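PDB 6LSV: jasmonate-induced oxygenase 2 from Arabidopsis thaliana, which oxidises the stress hormone jasmonate to 12-hydroxyjasmonate, using iron(II), 2-oxoglutarate and molecular oxygen and so acting on the jasmonate-mediated defence signalling pathway. Local coordinates for residues D1-P6 and L125-G130; V85-M90 and H259-I264. All blocks are in the same frame, centred on the assembly; numbering follows the deposited sequence.

Contact 1 (D1-P6 and L125-G130); sequences DEWPEP and LGVEKG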
loop_
_atom_site.group_PDB
_atom_site.type_symbol
_atom_site.label_atom_id
_atom_site.label_comp_id
_atom_site.label_asym_id
_atom_site.label_seq_id
_atom_site.Cartn_x
_atom_site.Cartn_y
_atom_site.Cartn_z
ATOM N N ASP A 1 7.919 11.385 -18.214
ATOM C CA ASP A 1 9.262 10.896 -18.511
ATOM C C ASP A 1 10.316 11.528 -17.600
ATOM O O ASP A 1 11.420 10.999 -17.460
ATOM C CB ASP A 1 9.615 11.155 -19.978
ATOM C CG ASP A 1 10.937 10.522 -20.381
ATOM O OD1 ASP A 1 11.055 9.283 -20.276
ATOM O OD2 ASP A 1 11.860 11.261 -20.788
ATOM N N GLU A 2 9.980 12.653 -16.970
ATOM C CA GLU A 2 10.938 13.333 -16.113
ATOM C C GLU A 2 10.216 14.034 -14.971
ATOM O O GLU A 2 9.040 14.395 -15.080
ATOM C CB GLU A 2 11.766 14.340 -16.909
ATOM C CG GLU A 2 10.935 15.288 -17.745
ATOM C CD GLU A 2 11.600 16.635 -17.907
ATOM O OE1 GLU A 2 12.843 16.637 -18.035
ATOM O OE2 GLU A 2 10.903 17.673 -17.917
ATOM N N TRP A 3 10.940 14.215 -13.871
ATOM C CA TRP A 3 10.450 14.943 -12.715
ATOM C C TRP A 3 10.545 16.451 -12.954
ATOM O O TRP A 3 11.444 16.920 -13.657
ATOM C CB TRP A 3 11.256 14.565 -11.477
ATOM C CG TRP A 3 11.367 13.089 -11.245
ATOM C CD1 TRP A 3 12.466 12.304 -11.453
ATOM C CD2 TRP A 3 10.347 12.221 -10.733
ATOM N NE1 TRP A 3 12.190 11.001 -11.113
ATOM C CE2 TRP A 3 10.897 10.922 -10.669
ATOM C CE3 TRP A 3 9.023 12.414 -10.328
ATOM C CZ2 TRP A 3 10.168 9.826 -10.219
ATOM C CZ3 TRP A 3 8.302 11.323 -9.882
ATOM C CH2 TRP A 3 8.876 10.046 -9.831
ATOM N N PRO A 4 9.630 17.235 -12.376
ATOM C CA PRO A 4 9.700 18.694 -12.557
ATOM C C PRO A 4 10.915 19.333 -11.907
ATOM O O PRO A 4 11.218 20.495 -12.212
ATOM C CB PRO A 4 8.401 19.191 -11.906
ATOM C CG PRO A 4 8.050 18.129 -10.917
ATOM C CD PRO A 4 8.476 16.836 -11.552
ATOM N N GLU A 5 11.624 18.610 -11.047
ATOM C CA GLU A 5 12.733 19.144 -10.270
ATOM C C GLU A 5 13.590 17.974 -9.812
ATOM O O GLU A 5 13.111 16.834 -9.773
ATOM C CB GLU A 5 12.221 19.947 -9.064
ATOM C CG GLU A 5 11.022 19.309 -8.395
ATOM C CD GLU A 5 10.415 20.181 -7.323
ATOM O OE1 GLU A 5 10.867 21.335 -7.162
ATOM O OE2 GLU A 5 9.488 19.707 -6.633
ATOM N N PRO A 6 14.857 18.212 -9.471
ATOM C CA PRO A 6 15.707 17.099 -9.025
ATOM C C PRO A 6 15.212 16.514 -7.711
ATOM O O PRO A 6 14.614 17.202 -6.879
ATOM C CB PRO A 6 17.093 17.740 -8.867
ATOM C CG PRO A 6 16.848 19.199 -8.773
ATOM C CD PRO A 6 15.604 19.477 -9.559
ATOM N N LEU A 125 5.984 10.909 -5.096
ATOM C CA LEU A 125 4.903 10.336 -5.887
ATOM C C LEU A 125 4.074 11.490 -6.428
ATOM O O LEU A 125 3.537 12.288 -5.653
ATOM C CB LEU A 125 4.055 9.383 -5.039
ATOM C CG LEU A 125 2.848 8.658 -5.633
ATOM C CD1 LEU A 125 3.225 7.908 -6.898
ATOM C CD2 LEU A 125 2.275 7.698 -4.597
ATOM N N GLY A 126 3.994 11.595 -7.748
ATOM C CA GLY A 126 3.394 12.743 -8.393
ATOM C C GLY A 126 4.439 13.653 -9.017
ATOM O O GLY A 126 5.640 13.562 -8.752
ATOM N N VAL A 127 3.958 14.558 -9.867
ATOM C CA VAL A 127 4.861 15.334 -10.709
ATOM C C VAL A 127 4.549 16.825 -10.655
ATOM O O VAL A 127 4.927 17.570 -11.565
ATOM C CB VAL A 127 4.819 14.817 -12.161
ATOM C CG1 VAL A 127 5.362 13.401 -12.232
ATOM C CG2 VAL A 127 3.401 14.870 -12.710
ATOM N N GLU A 128 3.862 17.272 -9.600
ATOM C CA GLU A 128 3.628 18.697 -9.398
ATOM C C GLU A 128 4.902 19.354 -8.866
ATOM O O GLU A 128 5.527 18.843 -7.927
ATOM C CB GLU A 128 2.460 18.921 -8.438
ATOM C CG GLU A 128 1.653 20.216 -8.677
ATOM C CD GLU A 128 1.237 20.427 -10.139
ATOM O OE1 GLU A 128 2.032 20.966 -10.947
ATOM O OE2 GLU A 128 0.100 20.037 -10.481
ATOM N N LYS A 129 5.295 20.485 -9.472
ATOM C CA LYS A 129 6.614 21.044 -9.179
ATOM C C LYS A 129 6.693 21.692 -7.801
ATOM O O LYS A 129 7.748 21.645 -7.160
ATOM C CB LYS A 129 7.020 22.061 -10.236
ATOM C CG LYS A 129 8.507 22.401 -10.151
ATOM C CD LYS A 129 8.866 23.729 -10.780
ATOM C CE LYS A 129 9.748 24.568 -9.862
ATOM N NZ LYS A 129 9.507 26.027 -10.055
ATOM N N GLY A 130 5.630 22.326 -7.337
ATOM C CA GLY A 130 5.776 22.912 -6.022
ATOM C C GLY A 130 5.268 22.064 -4.883
ATOM O O GLY A 130 5.309 22.510 -3.732
#
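The carboxylate of Glu5 lies against the backbone of Lys129, and its OE2 is gripped twice, by salt bridges to Arg24 and to Arg124, the latter also donating to the carbonyl oxygens of Gly126 and Glu128. A glutamate therefore suits this place as the anionic partner of an arginine that also fixes the 125-130 loop. Its CG sits between the backbone N and the carbonyl carbon (chi1 40°), and the chain beyond is extended, which carries the charge across to that loop. There OE1 comes 4.0 Å from CG of Lys129, a van der Waals contact of the carboxylate with a lysine methylene. Beyond this point the lysine chain bends at chi3 and chi4, and NZ ends 5.7 Å from Glu5 OE1, too far for a salt bridge but near enough that the opposite charges may attract weakly.

The rest is van der Waals packing of rings on the loop's side chains and carbonyls. Pro4 lays its ring along the loop backbone, with CG beside Val127 O, CB 3.6 Å from CB of Lys129 and CD 4.2 Å from CB of Val127; a rigid, non-polar ring fits here. Trp3 turns its CG anti to its carbonyl carbon (chi1 -51°) and points its six-membered ring at the 125-130 loop, while the indole NE1 bonds to Asn113 O. CZ3 brings the edge of the indole to Gly126 O, in the ring plane and 3.7 Å away, and CE3 meets CG1 of Val127 obliquely at 4.2 Å. Gly126 has a positive phi of 106°, a conformation natural to a residue without a side chain. Its N is hydrogen-bonded to the hydroxyl of Tyr118, which like Leu125 lines the jasmonate pocket; Leu125 touches the bound hormone, and the N-terminal tail packs on the next residues of the same pocket loop.

Contact 2 (V85-M90 and H259-I264); sequences VKPELM and HPHAFI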
loop_
_atom_site.group_PDB
_atom_site.type_symbol
_atom_site.label_atom_id
_atom_site.label_comp_id
_atom_site.label_asym_id
_atom_site.label_seq_id
_atom_site.Cartn_x
_atom_site.Cartn_y
_atom_site.Cartn_z
ATOM N N VAL A 85 2.430 -17.838 5.966
ATOM C CA VAL A 85 3.710 -17.232 5.616
ATOM C C VAL A 85 4.651 -17.388 6.801
ATOM O O VAL A 85 4.261 -17.166 7.955
ATOM C CB VAL A 85 3.543 -15.751 5.224
ATOM C CG1 VAL A 85 4.870 -15.172 4.754
ATOM C CG2 VAL A 85 2.490 -15.613 4.139
ATOM N N LYS A 86 5.885 -17.779 6.521
ATOM C CA LYS A 86 6.819 -18.095 7.591
ATOM C C LYS A 86 7.220 -16.820 8.321
ATOM O O LYS A 86 7.577 -15.829 7.674
ATOM C CB LYS A 86 8.056 -18.801 7.036
ATOM C CG LYS A 86 7.925 -20.314 6.875
ATOM C CD LYS A 86 6.762 -20.709 5.968
ATOM C CE LYS A 86 6.146 -22.035 6.395
ATOM N NZ LYS A 86 4.848 -22.288 5.711
ATOM N N PRO A 87 7.155 -16.796 9.657
ATOM C CA PRO A 87 7.625 -15.609 10.391
ATOM C C PRO A 87 9.062 -15.230 10.086
ATOM O O PRO A 87 9.374 -14.035 10.011
ATOM C CB PRO A 87 7.445 -16.026 11.856
ATOM C CG PRO A 87 6.293 -16.941 11.817
ATOM C CD PRO A 87 6.436 -17.729 10.538
ATOM N N GLU A 88 9.953 -16.211 9.908
ATOM C CA GLU A 88 11.328 -15.868 9.567
ATOM C C GLU A 88 11.412 -15.228 8.188
ATOM O O GLU A 88 12.270 -14.368 7.960
ATOM C CB GLU A 88 12.232 -17.100 9.639
ATOM C CG GLU A 88 11.731 -18.288 8.846
ATOM C CD GLU A 88 10.931 -19.261 9.691
ATOM O OE1 GLU A 88 10.942 -20.466 9.362
ATOM O OE2 GLU A 88 10.294 -18.827 10.679
ATOM N N LEU A 89 10.534 -15.624 7.263
ATOM C CA LEU A 89 10.506 -14.971 5.957
ATOM C C LEU A 89 10.008 -13.536 6.075
ATOM O O LEU A 89 10.542 -12.633 5.419
ATOM C CB LEU A 89 9.634 -15.768 4.986
ATOM C CG LEU A 89 9.452 -15.166 3.589
ATOM C CD1 LEU A 89 10.794 -15.007 2.891
ATOM C CD2 LEU A 89 8.506 -16.018 2.756
ATOM N N MET A 90 8.992 -13.308 6.913
ATOM C CA MET A 90 8.486 -11.955 7.123
ATOM C C MET A 90 9.574 -11.034 7.652
ATOM O O MET A 90 9.697 -9.886 7.211
ATOM C CB MET A 90 7.303 -11.980 8.092
ATOM C CG MET A 90 6.138 -12.835 7.640
ATOM S SD MET A 90 4.840 -12.883 8.885
ATOM C CE MET A 90 4.141 -11.244 8.722
ATOM N N HIS A 259 0.754 -6.262 15.295
ATOM C CA HIS A 259 0.790 -7.551 15.967
ATOM C C HIS A 259 1.898 -8.409 15.362
ATOM O O HIS A 259 2.043 -8.454 14.138
ATOM C CB HIS A 259 -0.554 -8.263 15.836
ATOM C CG HIS A 259 -0.668 -9.505 16.664
ATOM N ND1 HIS A 259 -1.219 -9.509 17.927
ATOM C CD2 HIS A 259 -0.308 -10.785 16.408
ATOM C CE1 HIS A 259 -1.188 -10.736 18.416
ATOM N NE2 HIS A 259 -0.641 -11.530 17.513
ATOM N N PRO A 260 2.691 -9.067 16.208
ATOM C CA PRO A 260 3.852 -9.822 15.717
ATOM C C PRO A 260 3.497 -10.823 14.627
ATOM O O PRO A 260 2.613 -11.667 14.792
ATOM C CB PRO A 260 4.371 -10.531 16.976
ATOM C CG PRO A 260 3.394 -10.217 18.077
ATOM C CD PRO A 260 2.675 -8.976 17.673
ATOM N N HIS A 261 4.204 -10.716 13.499
ATOM C CA HIS A 261 4.111 -11.653 12.376
ATOM C C HIS A 261 2.695 -11.786 11.840
ATOM O O HIS A 261 2.343 -12.802 11.233
ATOM C CB HIS A 261 4.676 -13.019 12.751
ATOM C CG HIS A 261 6.101 -12.961 13.197
ATOM N ND1 HIS A 261 6.477 -13.125 14.512
ATOM C CD2 HIS A 261 7.238 -12.717 12.506
ATOM C CE1 HIS A 261 7.788 -13.006 14.609
ATOM N NE2 HIS A 261 8.275 -12.759 13.405
ATOM N N ALA A 262 1.882 -10.765 12.059
ATOM C CA ALA A 262 0.612 -10.605 11.377
ATOM C C ALA A 262 0.783 -9.656 10.195
ATOM O O ALA A 262 1.729 -8.863 10.132
ATOM C CB ALA A 262 -0.457 -10.072 12.334
ATOM N N PHE A 263 -0.137 -9.761 9.244
ATOM C CA PHE A 263 -0.271 -8.789 8.172
ATOM C C PHE A 263 -1.499 -7.928 8.427
ATOM O O PHE A 263 -2.402 -8.298 9.182
ATOM C CB PHE A 263 -0.410 -9.465 6.805
ATOM C CG PHE A 263 0.837 -10.140 6.326
ATOM C CD1 PHE A 263 1.933 -9.395 5.920
ATOM C CD2 PHE A 263 0.901 -11.522 6.249
ATOM C CE1 PHE A 263 3.074 -10.014 5.463
ATOM C CE2 PHE A 263 2.043 -12.150 5.793
ATOM C CZ PHE A 263 3.131 -11.395 5.395
ATOM N N ILE A 264 -1.525 -6.767 7.787
ATOM C CA ILE A 264 -2.728 -5.952 7.701
ATOM C C ILE A 264 -3.207 -6.010 6.260
ATOM O O ILE A 264 -2.429 -5.757 5.329
ATOM C CB ILE A 264 -2.479 -4.506 8.160
ATOM C CG1 ILE A 264 -2.295 -4.466 9.679
ATOM C CG2 ILE A 264 -3.640 -3.613 7.747
ATOM C CD1 ILE A 264 -1.613 -3.218 10.189
#
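The first turn of a helix, begun by Lys86 at the N-cap, faces a type II beta turn running from His259 to Ala262, with the CA atoms of Pro87 and His261 5.7 Å apart. Both backbones close on themselves: Met90 N bonds to Lys86 O, and Ala262 N to His259 O, while no hydrogen bond joins the two segments. Proline suits the first helical position, where a missing N-H costs nothing. His261 holds the third place of the turn, where a type II turn takes a positive phi (here 57°), and its side chain is directed at Pro87.

Pro87 CB rests over one face of the His261 imidazole, 3.6 Å from its centroid, a CH-pi contact displaced toward the CD2 side. The ring is kept in place by its NE2, which bonds to Asp91 one helical residue beyond the segment. Met90 reaches between the two aromatic residues. Its CG stands anti to the carbonyl carbon and the chain turns at chi3 (74°), bringing the methyl round onto Phe263. CE lies over the phenyl face, 3.6 Å from the centroid and 17° from the normal, another CH-pi contact; SD, 4.7 Å from that centroid, makes an oblique Met-aromatic contact. The same sulfur meets His261 differently, near the plane of the imidazole at its edge. A long, flexible and polarisable side chain can serve both rings in this way. Val85 approaches Phe263 at the rim, its CG2 3.9 Å from CE2, so the phenyl has a methyl on a face and a branched side chain at an edge.

Phe263 begins strand 263-267, which pairs with strands 77-81 and 233-237; its side chain also packs on helix 161-186, while Met90 reaches Leu237, placing the start of helix 87-102 against this part of the main sheet.

The two contacts lie on opposite sides of the chain's centre, about 35 Å between centres and about 17 Å between nearest atoms. Their segments alternate along the sequence: 1-6, 85-90, 125-130, then 259-264. The eight-stranded mixed sheet relates them. Contact 1 involves the loop joining one of its outermost strands, 120-122, to neighbouring strand 137-144, whereas contact 2 meets strand 263-267 nearer the other edge. This sheet includes the major sheet of the double-stranded beta-helix core of 2-oxoglutarate oxygenases, extended by strands from the N-terminal part. Contact 1 borders the jasmonate pocket; contact 2, whose Phe263 side chain is about 11 Å from a bound 2-oxoglutaric acid (AKG), joins helix 87-102 to the core.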